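Local coordinates for GGDEF and EAL domain-containing protein (Vibrio cholerae O1 str. 2010EL-1786, PDB 6PWK) that probably acts as a cyclic di-GMP receptor of the LapD type, in a signalling circuit that controls large adhesins and biofilm formation, at residues A[213-218]-A[384-389]; A[305-310]-A[343-348]; A[319-324]-A[329-334]; A[353-358]-A[408-413]. All blocks are in the same frame, centred on the assembly; numbering follows the deposited sequence.

The four contacts show how one barrel-like EAL domain builds a ligand site from distant segments. Strands 301-305, 330-336, 353-356, 386-389 and 408-409 lie side by side, all parallel; interactions 1, 3 and 4 draw on them, and interaction 2 lies on helices beside them. Interactions 1 and 4 are neighbours, centres 8 Å apart, with segments that alternate along the chain and join through Ile388 and Leu356. Interactions 2 and 3, centres 11 Å apart, fall within the span of interaction 1: interaction 2 joins two short helices, and interaction 3 packs helix 314-326 on strand 330-336. Interactions 1 and 3 each send an acid to magnesium, while interactions 3 and 4 reach the cyclic di-GMP.

Interaction 1 (A[213-218]-A[384-389]); sequences KTFHRE and GITTIA. With MG (magnesium ion), chain E.
Apolar packing carries this contact, with Phe215 and His216 of one strand meeting the end of Ile388 of another. The terminal methyl CD1 of Ile388 reaches both rings, lying 3.9 Å from Phe215 CD2 and 3.9 Å from His216 CE1. With its CG anti to the backbone N (chi1 -172°), Phe215 projects across the gap until CE1 meets the Thr386 side chain coming the other way, 3.6 Å from OG1 and 3.7 Å from CG2. The two strands are not paired here: their axes pass 10.3 Å apart at 52°, so side chains alone bridge this part of the curled EAL-domain sheet. Polar and metal interactions point elsewhere. His216 is gripped by His302 at ND1 and by Lys355 at NE2, and Glu218, two residues on, binds magnesium through OE2 at 2.3 Å. The Ile388 methyl thus lies beside a histidine whose two ring nitrogens are engaged, so an apolar contact borders the polar network next to the metal site.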
# COMPACT_ATOMS: atom_id res chain seq x y z
N LYS A 213 -40.51 -11.45 -12.56
CA LYS A 213 -39.59 -10.59 -13.30
C LYS A 213 -38.16 -10.84 -12.83
O LYS A 213 -37.86 -10.76 -11.64
CB LYS A 213 -39.97 -9.13 -13.10
CG LYS A 213 -38.93 -8.11 -13.56
CD LYS A 213 -38.16 -7.53 -12.38
CE LYS A 213 -37.32 -6.33 -12.79
NZ LYS A 213 -36.35 -6.66 -13.87
N THR A 214 -37.27 -11.13 -13.78
CA THR A 214 -35.87 -11.42 -13.48
C THR A 214 -35.09 -10.11 -13.44
O THR A 214 -34.94 -9.44 -14.47
CB THR A 214 -35.29 -12.40 -14.49
OG1 THR A 214 -33.86 -12.40 -14.40
CG2 THR A 214 -35.73 -12.06 -15.91
N PHE A 215 -34.61 -9.74 -12.26
CA PHE A 215 -33.79 -8.53 -12.12
C PHE A 215 -32.46 -8.71 -12.83
O PHE A 215 -32.10 -7.92 -13.72
CB PHE A 215 -33.59 -8.21 -10.64
CG PHE A 215 -32.94 -6.88 -10.39
CD1 PHE A 215 -33.70 -5.72 -10.31
CD2 PHE A 215 -31.56 -6.79 -10.23
CE1 PHE A 215 -33.10 -4.50 -10.09
CE2 PHE A 215 -30.96 -5.56 -10.00
CZ PHE A 215 -31.73 -4.42 -9.93
N HIS A 216 -31.70 -9.73 -12.45
CA HIS A 216 -30.48 -10.10 -13.16
C HIS A 216 -30.15 -11.54 -12.82
O HIS A 216 -30.80 -12.17 -11.99
CB HIS A 216 -29.31 -9.16 -12.82
CG HIS A 216 -28.91 -9.17 -11.37
ND1 HIS A 216 -28.50 -8.04 -10.71
CD2 HIS A 216 -28.83 -10.18 -10.47
CE1 HIS A 216 -28.19 -8.34 -9.46
NE2 HIS A 216 -28.38 -9.64 -9.29
N ARG A 217 -29.12 -12.06 -13.48
CA ARG A 217 -28.55 -13.37 -13.18
C ARG A 217 -27.13 -13.17 -12.68
O ARG A 217 -26.27 -12.68 -13.42
CB ARG A 217 -28.57 -14.29 -14.40
CG ARG A 217 -29.88 -15.03 -14.60
CD ARG A 217 -29.83 -15.89 -15.85
NE ARG A 217 -30.79 -15.41 -16.85
CZ ARG A 217 -32.06 -15.79 -16.90
NH1 ARG A 217 -32.53 -16.65 -16.01
NH2 ARG A 217 -32.86 -15.31 -17.84
N GLU A 218 -26.88 -13.56 -11.43
CA GLU A 218 -25.54 -13.47 -10.87
C GLU A 218 -24.66 -14.59 -11.40
O GLU A 218 -25.10 -15.74 -11.50
CB GLU A 218 -25.58 -13.51 -9.34
CG GLU A 218 -24.22 -13.37 -8.68
CD GLU A 218 -24.30 -13.24 -7.18
OE1 GLU A 218 -25.42 -13.38 -6.63
OE2 GLU A 218 -23.26 -13.00 -6.54
N GLY A 384 -35.11 4.67 -3.50
CA GLY A 384 -35.39 4.08 -4.79
C GLY A 384 -34.41 3.01 -5.21
O GLY A 384 -34.16 2.84 -6.41
N ILE A 385 -33.85 2.28 -4.25
CA ILE A 385 -32.84 1.26 -4.51
C ILE A 385 -33.47 -0.11 -4.32
O ILE A 385 -34.10 -0.38 -3.29
CB ILE A 385 -31.62 1.44 -3.60
CG1 ILE A 385 -30.95 2.78 -3.90
CG2 ILE A 385 -30.64 0.29 -3.76
CD1 ILE A 385 -29.83 3.12 -2.97
N THR A 386 -33.30 -0.98 -5.32
CA THR A 386 -33.87 -2.32 -5.26
C THR A 386 -33.15 -3.15 -4.21
O THR A 386 -31.92 -3.18 -4.15
CB THR A 386 -33.76 -2.99 -6.63
OG1 THR A 386 -34.39 -2.18 -7.62
CG2 THR A 386 -34.41 -4.36 -6.61
N THR A 387 -33.93 -3.83 -3.36
CA THR A 387 -33.38 -4.73 -2.36
C THR A 387 -33.52 -6.17 -2.84
O THR A 387 -34.55 -6.56 -3.39
CB THR A 387 -34.08 -4.57 -1.01
OG1 THR A 387 -35.46 -4.93 -1.15
CG2 THR A 387 -33.97 -3.14 -0.53
N ILE A 388 -32.46 -6.96 -2.63
CA ILE A 388 -32.42 -8.35 -3.07
C ILE A 388 -32.03 -9.21 -1.87
O ILE A 388 -30.97 -9.01 -1.27
CB ILE A 388 -31.42 -8.55 -4.22
CG1 ILE A 388 -31.75 -7.63 -5.39
CG2 ILE A 388 -31.39 -10.01 -4.65
CD1 ILE A 388 -30.80 -7.76 -6.56
N ALA A 389 -32.90 -10.16 -1.53
CA ALA A 389 -32.56 -11.15 -0.52
C ALA A 389 -31.65 -12.21 -1.12
O ALA A 389 -31.77 -12.56 -2.30
CB ALA A 389 -33.82 -11.80 0.05
MG MG E . -22.46 -11.70 -4.83

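Interaction 2 (A[305-310]-A[343-348]); sequences IPEGCF and LDYINE
A first torsion of 175° carries the Glu307 chain away from its own backbone N, and the extended chain reaches Tyr345, whose CG stands between its backbone N and carbonyl carbon (chi1 62°), directing the phenol back across the gap. Tyr345 OH donates to Glu307 OE1 at 2.5 Å; the oxygen lies at the edge of the ring, in its plane, while the carboxylate is turned 80° against it. Gly337 N also bonds OE1 and Asn339 N bonds OE2, so the carboxylate is fixed in rotation from both oxygens. In the EAL domain this ties helix 307-312, just after strand 301-305, to helix 345-349, which precedes strand 353-356. Phe310 CB sits over one face of the Tyr345 ring, 3.8 Å from its centroid, in a CH-pi contact. The two rings are nearly parallel but slid apart, centroids 5.2 Å from each other, and hardly overlap. On the opposite face of the phenol lies CG1 of Ile346, and Val333 of strand 330-336 also packs against this tyrosine.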
# COMPACT_ATOMS: atom_id res chain seq x y z
N ILE A 305 -20.33 -5.30 -5.94
CA ILE A 305 -19.20 -4.81 -5.14
C ILE A 305 -19.47 -5.14 -3.68
O ILE A 305 -20.56 -4.82 -3.18
CB ILE A 305 -18.99 -3.30 -5.33
CG1 ILE A 305 -18.73 -2.98 -6.80
CG2 ILE A 305 -17.84 -2.81 -4.46
CD1 ILE A 305 -18.67 -1.50 -7.10
N PRO A 306 -18.54 -5.77 -2.97
CA PRO A 306 -18.78 -6.10 -1.56
C PRO A 306 -18.92 -4.84 -0.72
O PRO A 306 -18.33 -3.80 -1.01
CB PRO A 306 -17.53 -6.90 -1.16
CG PRO A 306 -16.92 -7.35 -2.45
CD PRO A 306 -17.23 -6.25 -3.43
N GLU A 307 -19.72 -4.95 0.34
CA GLU A 307 -19.92 -3.81 1.24
C GLU A 307 -18.62 -3.35 1.87
O GLU A 307 -18.45 -2.16 2.16
CB GLU A 307 -20.95 -4.17 2.31
CG GLU A 307 -21.15 -3.09 3.37
CD GLU A 307 -22.34 -3.36 4.26
OE1 GLU A 307 -23.43 -2.82 3.98
OE2 GLU A 307 -22.19 -4.12 5.24
N GLY A 308 -17.68 -4.28 2.09
CA GLY A 308 -16.40 -3.90 2.66
C GLY A 308 -15.64 -2.89 1.82
O GLY A 308 -14.86 -2.10 2.35
N CYS A 309 -15.85 -2.90 0.50
CA CYS A 309 -15.22 -1.91 -0.36
C CYS A 309 -15.70 -0.51 -0.02
O CYS A 309 -14.89 0.42 0.13
CB CYS A 309 -15.50 -2.22 -1.83
SG CYS A 309 -14.48 -3.50 -2.55
N PHE A 310 -17.01 -0.33 0.11
CA PHE A 310 -17.57 1.01 0.28
C PHE A 310 -17.16 1.63 1.61
O PHE A 310 -16.99 2.86 1.69
CB PHE A 310 -19.09 0.96 0.17
CG PHE A 310 -19.59 0.62 -1.21
CD1 PHE A 310 -19.76 1.60 -2.17
CD2 PHE A 310 -19.91 -0.69 -1.53
CE1 PHE A 310 -20.23 1.28 -3.43
CE2 PHE A 310 -20.37 -1.02 -2.79
CZ PHE A 310 -20.53 -0.03 -3.74
N LEU A 343 -23.38 2.32 7.53
CA LEU A 343 -23.98 2.06 6.23
C LEU A 343 -24.60 3.32 5.64
O LEU A 343 -25.68 3.28 5.05
CB LEU A 343 -25.02 0.95 6.33
N ASP A 344 -23.93 4.45 5.81
CA ASP A 344 -24.37 5.70 5.19
C ASP A 344 -23.74 5.94 3.83
O ASP A 344 -24.06 6.94 3.18
CB ASP A 344 -24.06 6.88 6.12
CG ASP A 344 -22.58 7.06 6.37
OD1 ASP A 344 -21.83 6.08 6.23
OD2 ASP A 344 -22.17 8.19 6.72
N TYR A 345 -22.85 5.04 3.38
CA TYR A 345 -22.27 5.14 2.05
C TYR A 345 -23.34 5.06 0.96
O TYR A 345 -23.11 5.53 -0.15
CB TYR A 345 -21.24 4.04 1.85
CG TYR A 345 -21.82 2.64 1.93
CD1 TYR A 345 -22.31 2.00 0.79
CD2 TYR A 345 -21.88 1.96 3.14
CE1 TYR A 345 -22.84 0.73 0.86
CE2 TYR A 345 -22.41 0.69 3.22
CZ TYR A 345 -22.89 0.08 2.07
OH TYR A 345 -23.42 -1.19 2.14
N ILE A 346 -24.48 4.45 1.27
CA ILE A 346 -25.56 4.31 0.30
C ILE A 346 -26.01 5.68 -0.20
O ILE A 346 -26.28 5.86 -1.39
CB ILE A 346 -26.73 3.53 0.92
CG1 ILE A 346 -26.26 2.19 1.46
CG2 ILE A 346 -27.84 3.34 -0.09
CD1 ILE A 346 -27.16 1.67 2.54
N ASN A 347 -26.12 6.65 0.71
CA ASN A 347 -26.59 7.97 0.34
C ASN A 347 -25.64 8.64 -0.65
O ASN A 347 -26.07 9.35 -1.56
CB ASN A 347 -26.77 8.83 1.59
CG ASN A 347 -27.60 10.07 1.33
OD1 ASN A 347 -28.47 10.08 0.45
ND2 ASN A 347 -27.34 11.13 2.09
N GLU A 348 -24.33 8.41 -0.48
CA GLU A 348 -23.36 9.04 -1.37
C GLU A 348 -23.24 8.29 -2.70
O GLU A 348 -23.19 8.92 -3.76
CB GLU A 348 -22.00 9.13 -0.69
CG GLU A 348 -20.95 9.86 -1.52
CD GLU A 348 -19.53 9.58 -1.06
OE1 GLU A 348 -18.66 10.45 -1.26
OE2 GLU A 348 -19.29 8.49 -0.51

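Interaction 3 (A[319-324]-A[329-334]); sequences LFCNAV and ADFGVD. With MG (magnesium ion), chain E; C2E (9,9'-[(2R,3R,3aS,5S,7aR,9R,10R,10aS,12S,14aR)-3,5,10,12-tetrahydroxy-5,12-dioxidooctahydro-2H,7H-difuro[3,2-d:3',2'-j][1,3,7,9,2,8]tetraoxadiphosphacyclododecine-2,9-diyl]bis(2-amino-1,9-dihydro-6H-purin-6-one)), chain C.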
# COMPACT_ATOMS: atom_id res chain seq x y z
N LEU A 319 -13.91 5.61 -7.63
CA LEU A 319 -13.25 5.66 -8.93
C LEU A 319 -13.71 4.51 -9.82
O LEU A 319 -13.91 4.69 -11.03
CB LEU A 319 -11.73 5.63 -8.75
CG LEU A 319 -11.10 6.82 -8.04
CD1 LEU A 319 -9.59 6.68 -7.99
CD2 LEU A 319 -11.51 8.13 -8.70
N PHE A 320 -13.89 3.32 -9.24
CA PHE A 320 -14.40 2.19 -10.01
C PHE A 320 -15.85 2.41 -10.41
O PHE A 320 -16.23 2.13 -11.56
CB PHE A 320 -14.24 0.90 -9.21
CG PHE A 320 -14.79 -0.31 -9.90
CD1 PHE A 320 -14.06 -0.96 -10.87
CD2 PHE A 320 -16.04 -0.81 -9.57
CE1 PHE A 320 -14.56 -2.08 -11.51
CE2 PHE A 320 -16.55 -1.92 -10.21
CZ PHE A 320 -15.81 -2.56 -11.18
N CYS A 321 -16.67 2.90 -9.48
CA CYS A 321 -18.08 3.11 -9.78
C CYS A 321 -18.27 4.17 -10.87
O CYS A 321 -19.16 4.04 -11.72
CB CYS A 321 -18.84 3.51 -8.51
SG CYS A 321 -19.03 2.16 -7.32
N ASN A 322 -17.45 5.22 -10.85
CA ASN A 322 -17.54 6.24 -11.89
C ASN A 322 -17.19 5.66 -13.25
O ASN A 322 -17.90 5.91 -14.24
CB ASN A 322 -16.62 7.42 -11.55
CG ASN A 322 -17.13 8.24 -10.38
OD1 ASN A 322 -18.31 8.19 -10.04
ND2 ASN A 322 -16.23 9.00 -9.76
N ALA A 323 -16.11 4.89 -13.33
CA ALA A 323 -15.72 4.27 -14.59
C ALA A 323 -16.82 3.33 -15.09
O ALA A 323 -17.07 3.26 -16.30
CB ALA A 323 -14.41 3.51 -14.42
N VAL A 324 -17.47 2.62 -14.18
CA VAL A 324 -18.51 1.67 -14.58
C VAL A 324 -19.73 2.41 -15.12
O VAL A 324 -20.26 2.07 -16.19
CB VAL A 324 -18.87 0.75 -13.40
CG1 VAL A 324 -20.24 0.14 -13.59
CG2 VAL A 324 -17.81 -0.33 -13.23
N ALA A 329 -22.74 1.10 -17.65
CA ALA A 329 -23.02 -0.03 -16.79
C ALA A 329 -23.50 0.49 -15.43
O ALA A 329 -23.72 1.69 -15.24
CB ALA A 329 -21.79 -0.92 -16.67
N ASP A 330 -23.67 -0.43 -14.48
CA ASP A 330 -24.12 -0.06 -13.14
C ASP A 330 -23.53 -1.04 -12.14
O ASP A 330 -22.82 -1.98 -12.50
CB ASP A 330 -25.65 -0.03 -13.07
CG ASP A 330 -26.16 1.02 -12.11
OD1 ASP A 330 -25.40 1.42 -11.20
OD2 ASP A 330 -27.33 1.45 -12.26
N PHE A 331 -23.83 -0.81 -10.86
CA PHE A 331 -23.22 -1.58 -9.79
C PHE A 331 -24.20 -1.74 -8.63
O PHE A 331 -25.17 -1.00 -8.51
CB PHE A 331 -21.92 -0.92 -9.30
CG PHE A 331 -22.13 0.44 -8.69
CD1 PHE A 331 -22.36 0.59 -7.33
CD2 PHE A 331 -22.11 1.58 -9.49
CE1 PHE A 331 -22.55 1.84 -6.78
CE2 PHE A 331 -22.30 2.83 -8.94
CZ PHE A 331 -22.52 2.96 -7.59
N GLY A 332 -23.90 -2.73 -7.78
CA GLY A 332 -24.68 -2.97 -6.58
C GLY A 332 -23.78 -3.40 -5.43
O GLY A 332 -22.56 -3.52 -5.59
N VAL A 333 -24.41 -3.62 -4.28
CA VAL A 333 -23.71 -4.00 -3.05
C VAL A 333 -24.01 -5.46 -2.75
O VAL A 333 -25.14 -5.92 -2.92
CB VAL A 333 -24.12 -3.09 -1.87
CG1 VAL A 333 -23.26 -3.39 -0.65
CG2 VAL A 333 -24.00 -1.63 -2.27
N ASP A 334 -22.99 -6.19 -2.30
CA ASP A 334 -23.09 -7.64 -2.17
C ASP A 334 -23.36 -8.10 -0.74
O ASP A 334 -24.27 -8.90 -0.51
CB ASP A 334 -21.81 -8.30 -2.70
CG ASP A 334 -22.02 -9.73 -3.15
OD1 ASP A 334 -23.16 -10.24 -3.02
OD2 ASP A 334 -21.06 -10.35 -3.65
MG MG E . -22.46 -11.70 -4.83
P1 C2E C . -21.58 -14.70 -3.07
O2P C2E C . -21.65 -13.33 -3.69
O1P C2E C . -22.36 -14.59 -1.79
O5' C2E C . -22.39 -15.81 -3.96
C5' C2E C . -23.34 -16.59 -3.33
C4' C2E C . -22.65 -17.93 -2.95
O4' C2E C . -23.46 -18.67 -2.25
C3' C2E C . -22.37 -18.77 -4.20
O3' C2E C . -21.51 -19.74 -3.82
C2' C2E C . -23.74 -19.42 -4.42
O2' C2E C . -23.61 -20.60 -5.32
C1' C2E C . -23.97 -19.85 -3.22
N9 C2E C . -25.31 -20.13 -2.76
C8 C2E C . -26.00 -19.49 -3.74
N7 C2E C . -27.32 -19.65 -3.44
C5 C2E C . -27.42 -20.35 -2.32
C6 C2E C . -28.61 -20.84 -1.47
O6 C2E C . -29.73 -20.63 -1.78
N1 C2E C . -28.36 -21.59 -0.28
C2 C2E C . -27.02 -21.89 0.16
N2 C2E C . -26.72 -22.65 1.37
N3 C2E C . -25.93 -21.40 -0.66
C4 C2E C . -26.17 -20.63 -1.90
P11 C2E C . -20.18 -19.84 -4.82
O21 C2E C . -20.39 -20.30 -6.23
O11 C2E C . -19.27 -20.86 -4.19
O5A C2E C . -19.51 -18.34 -4.62
C5A C2E C . -18.90 -18.19 -3.37
C4A C2E C . -18.23 -16.88 -3.29
O4A C2E C . -17.21 -16.86 -4.11
C3A C2E C . -19.27 -15.65 -3.77
O3A C2E C . -20.06 -15.14 -2.59
C2A C2E C . -18.56 -14.76 -4.22
O2A C2E C . -18.15 -13.82 -3.13
C1A C2E C . -17.27 -15.53 -4.84
N91 C2E C . -17.41 -15.70 -6.14
C81 C2E C . -18.10 -16.62 -6.81
N71 C2E C . -17.92 -16.36 -8.12
C51 C2E C . -17.13 -15.29 -8.23
C61 C2E C . -16.58 -14.54 -9.43
O61 C2E C . -16.87 -14.92 -10.51
N11 C2E C . -15.73 -13.40 -9.27
C21 C2E C . -15.38 -12.95 -7.95
N21 C2E C . -14.52 -11.79 -7.79
N31 C2E C . -15.92 -13.68 -6.80
C41 C2E C . -16.80 -14.87 -6.98
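Asp330, whose backbone O rests against Val324 CG1 at 3.5 Å, has a carboxylate oxygen held by two groups. Its OD1 accepts a hydrogen bond from the backbone N of Phe331 at 2.7 Å, on the anti side and 28° out of the carboxylate plane, and also forms a salt bridge with Arg325. Nearby, Ala329 N donates to Val324 O at 3.0 Å, tying the last turns of the helix to the start of the next strand, while Ala329 CB packs on Val324 CG1 at 3.6 Å.

The two segments belong to a beta-alpha-beta crossover of the EAL barrel: strand 301-305, helix 314-326 and strand 330-336, the two strands being parallel neighbours. Inside this unit Cys321 is set over the Phe331 ring. Its SG stands 3.4 Å from the ring centroid and 6° off the normal, a sulfur-aromatic contact over the face, and its CB adds a CH-pi contact toward the rim on the CE2 side. A chi1 of 63° sets the Phe331 ring above its own backbone, one face toward the helix; Phe310 of helix 307-312 packs against the same ring. Where the chain turns a corner after Val333, Asp334 grips magnesium with both oxygens, OD1 at 2.4 Å and OD2 at 2.3 Å. Glu218, Asn272 and Glu304 are further ligands of the ion, and O2P of the bound cyclic di-GMP also coordinates it.

Interaction 4 (A[353-358]-A[408-413]); sequences YVKLDY and VFQGFI. With C2E (9,9'-[(2R,3R,3aS,5S,7aR,9R,10R,10aS,12S,14aR)-3,5,10,12-tetrahydroxy-5,12-dioxidooctahydro-2H,7H-difuro[3,2-d:3',2'-j][1,3,7,9,2,8]tetraoxadiphosphacyclododecine-2,9-diyl]bis(2-amino-1,9-dihydro-6H-purin-6-one)), chain C.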
# COMPACT_ATOMS: atom_id res chain seq x y z
N TYR A 353 -28.78 -1.48 -6.77
CA TYR A 353 -29.45 -2.45 -5.92
C TYR A 353 -28.61 -2.71 -4.69
O TYR A 353 -27.44 -2.32 -4.60
CB TYR A 353 -29.72 -3.76 -6.67
CG TYR A 353 -28.47 -4.49 -7.10
CD1 TYR A 353 -27.88 -5.44 -6.27
CD2 TYR A 353 -27.89 -4.25 -8.33
CE1 TYR A 353 -26.74 -6.12 -6.65
CE2 TYR A 353 -26.74 -4.92 -8.72
CZ TYR A 353 -26.18 -5.85 -7.88
OH TYR A 353 -25.04 -6.52 -8.27
N VAL A 354 -29.21 -3.40 -3.72
CA VAL A 354 -28.51 -3.90 -2.54
C VAL A 354 -28.91 -5.35 -2.35
O VAL A 354 -30.10 -5.67 -2.23
CB VAL A 354 -28.81 -3.07 -1.28
CG1 VAL A 354 -28.10 -1.73 -1.35
CG2 VAL A 354 -30.31 -2.85 -1.12
N LYS A 355 -27.92 -6.25 -2.37
CA LYS A 355 -28.15 -7.66 -2.11
C LYS A 355 -27.84 -7.93 -0.64
O LYS A 355 -26.70 -7.73 -0.20
CB LYS A 355 -27.28 -8.53 -3.02
CG LYS A 355 -27.73 -9.98 -3.11
CD LYS A 355 -27.10 -10.68 -4.30
CE LYS A 355 -27.48 -10.01 -5.61
NZ LYS A 355 -26.95 -10.74 -6.80
N LEU A 356 -28.85 -8.35 0.11
CA LEU A 356 -28.72 -8.48 1.55
C LEU A 356 -27.63 -9.48 1.93
O LEU A 356 -27.33 -10.42 1.18
CB LEU A 356 -30.05 -8.92 2.17
CG LEU A 356 -31.17 -7.88 2.22
CD1 LEU A 356 -32.48 -8.53 2.64
CD2 LEU A 356 -30.80 -6.76 3.18
N ASP A 357 -27.02 -9.25 3.09
CA ASP A 357 -26.12 -10.23 3.67
C ASP A 357 -26.86 -11.54 3.88
O ASP A 357 -27.97 -11.56 4.43
CB ASP A 357 -25.55 -9.71 4.99
CG ASP A 357 -24.46 -10.60 5.57
OD1 ASP A 357 -24.17 -11.66 4.98
OD2 ASP A 357 -23.89 -10.22 6.61
N TYR A 358 -26.26 -12.65 3.44
CA TYR A 358 -26.93 -13.94 3.54
C TYR A 358 -27.11 -14.40 4.98
O TYR A 358 -27.85 -15.36 5.21
CB TYR A 358 -26.16 -15.00 2.74
CG TYR A 358 -24.91 -15.54 3.41
CD1 TYR A 358 -23.68 -14.90 3.25
CD2 TYR A 358 -24.95 -16.70 4.16
CE1 TYR A 358 -22.54 -15.39 3.85
CE2 TYR A 358 -23.81 -17.20 4.76
CZ TYR A 358 -22.61 -16.55 4.60
OH TYR A 358 -21.48 -17.05 5.20
N VAL A 408 -36.96 -8.42 -4.68
CA VAL A 408 -36.57 -9.59 -5.45
C VAL A 408 -35.78 -10.54 -4.55
O VAL A 408 -35.17 -10.13 -3.56
CB VAL A 408 -35.75 -9.21 -6.72
CG1 VAL A 408 -35.76 -7.70 -6.92
CG2 VAL A 408 -34.33 -9.73 -6.66
N PHE A 409 -35.81 -11.83 -4.90
CA PHE A 409 -35.22 -12.88 -4.09
C PHE A 409 -34.30 -13.74 -4.95
O PHE A 409 -34.49 -13.86 -6.16
CB PHE A 409 -36.29 -13.76 -3.44
CG PHE A 409 -37.33 -12.98 -2.67
CD1 PHE A 409 -38.41 -12.40 -3.32
CD2 PHE A 409 -37.22 -12.83 -1.30
CE1 PHE A 409 -39.35 -11.69 -2.62
CE2 PHE A 409 -38.17 -12.12 -0.59
CZ PHE A 409 -39.23 -11.55 -1.25
N GLN A 410 -33.31 -14.34 -4.30
CA GLN A 410 -32.32 -15.18 -4.98
C GLN A 410 -31.95 -16.33 -4.06
O GLN A 410 -31.85 -16.16 -2.84
CB GLN A 410 -31.07 -14.37 -5.36
CG GLN A 410 -30.07 -15.11 -6.23
CD GLN A 410 -28.87 -14.27 -6.59
OE1 GLN A 410 -28.85 -13.05 -6.37
NE2 GLN A 410 -27.84 -14.91 -7.15
N GLY A 411 -31.75 -17.50 -4.65
CA GLY A 411 -31.37 -18.67 -3.87
C GLY A 411 -31.89 -19.94 -4.51
O GLY A 411 -32.50 -19.93 -5.58
N PHE A 412 -31.65 -21.05 -3.81
CA PHE A 412 -32.01 -22.36 -4.33
C PHE A 412 -33.52 -22.57 -4.34
O PHE A 412 -34.03 -23.34 -5.17
CB PHE A 412 -31.32 -23.46 -3.52
CG PHE A 412 -29.82 -23.47 -3.67
CD1 PHE A 412 -29.22 -23.00 -4.83
CD2 PHE A 412 -29.02 -23.96 -2.66
CE1 PHE A 412 -27.85 -23.01 -4.97
CE2 PHE A 412 -27.64 -23.97 -2.79
CZ PHE A 412 -27.05 -23.50 -3.95
N ILE A 413 -34.25 -21.91 -3.45
CA ILE A 413 -35.70 -22.07 -3.42
C ILE A 413 -36.37 -21.33 -4.57
O ILE A 413 -37.47 -21.71 -4.99
CB ILE A 413 -36.29 -21.63 -2.08
CG1 ILE A 413 -37.68 -22.24 -1.89
CG2 ILE A 413 -36.34 -20.11 -1.98
CD1 ILE A 413 -38.61 -21.42 -1.04
P1 C2E C . -21.58 -14.70 -3.07
O2P C2E C . -21.65 -13.33 -3.69
O1P C2E C . -22.36 -14.59 -1.79
O5' C2E C . -22.39 -15.81 -3.96
C5' C2E C . -23.34 -16.59 -3.33
C4' C2E C . -22.65 -17.93 -2.95
O4' C2E C . -23.46 -18.67 -2.25
C3' C2E C . -22.37 -18.77 -4.20
O3' C2E C . -21.51 -19.74 -3.82
C2' C2E C . -23.74 -19.42 -4.42
O2' C2E C . -23.61 -20.60 -5.32
C1' C2E C . -23.97 -19.85 -3.22
N9 C2E C . -25.31 -20.13 -2.76
C8 C2E C . -26.00 -19.49 -3.74
N7 C2E C . -27.32 -19.65 -3.44
C5 C2E C . -27.42 -20.35 -2.32
C6 C2E C . -28.61 -20.84 -1.47
O6 C2E C . -29.73 -20.63 -1.78
N1 C2E C . -28.36 -21.59 -0.28
C2 C2E C . -27.02 -21.89 0.16
N2 C2E C . -26.72 -22.65 1.37
N3 C2E C . -25.93 -21.40 -0.66
C4 C2E C . -26.17 -20.63 -1.90
P11 C2E C . -20.18 -19.84 -4.82
O21 C2E C . -20.39 -20.30 -6.23
O11 C2E C . -19.27 -20.86 -4.19
O5A C2E C . -19.51 -18.34 -4.62
C5A C2E C . -18.90 -18.19 -3.37
C4A C2E C . -18.23 -16.88 -3.29
O4A C2E C . -17.21 -16.86 -4.11
C3A C2E C . -19.27 -15.65 -3.77
O3A C2E C . -20.06 -15.14 -2.59
C2A C2E C . -18.56 -14.76 -4.22
O2A C2E C . -18.15 -13.82 -3.13
C1A C2E C . -17.27 -15.53 -4.84
N91 C2E C . -17.41 -15.70 -6.14
C81 C2E C . -18.10 -16.62 -6.81
N71 C2E C . -17.92 -16.36 -8.12
C51 C2E C . -17.13 -15.29 -8.23
C61 C2E C . -16.58 -14.54 -9.43
O61 C2E C . -16.87 -14.92 -10.51
N11 C2E C . -15.73 -13.40 -9.27
C21 C2E C . -15.38 -12.95 -7.95
N21 C2E C . -14.52 -11.79 -7.79
N31 C2E C . -15.92 -13.68 -6.80
C41 C2E C . -16.80 -14.87 -6.98
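Two flat groups stand out here: the carboxamide of Gln410, whose OE1 receives Lys355 NZ in the carbonyl plane on a lone pair, and the ring of Phe412, one face of which carries a guanine of cyclic di-GMP. Both segments belong to the barrel-like EAL domain, Lys355 on strand 353-356 and Gln410 just past the weakly bonded strand 408-409.

The Lys355 NZ to Gln410 OE1 hydrogen bond measures 3.0 Å, with the two side chains crossing at about a right angle. Gln410 is extended beyond CG, whereas Lys355 bends at chi3 (-61°), which swings its amine to the amide. Beside this bond, the amine forms salt bridges with Glu304 and Glu218, both ligands of the magnesium ion, which lies about 5 Å from the lysine side chain. On the other side of the amide, Gln410 NE2 is bonded to Gln205 OE1 and Glu218 OE1, so both amide ends are engaged, which is consistent with the amide orientation modelled.

Beyond Gln410 the chain turns to the ligand. Gly411 CA comes to 3.3 Å from the guanine O6. The guanine C6 lies 3.3 Å above the plane of the Phe412 ring, offset toward its rim, and Phe412 N donates to O6 of the same base at 2.8 Å.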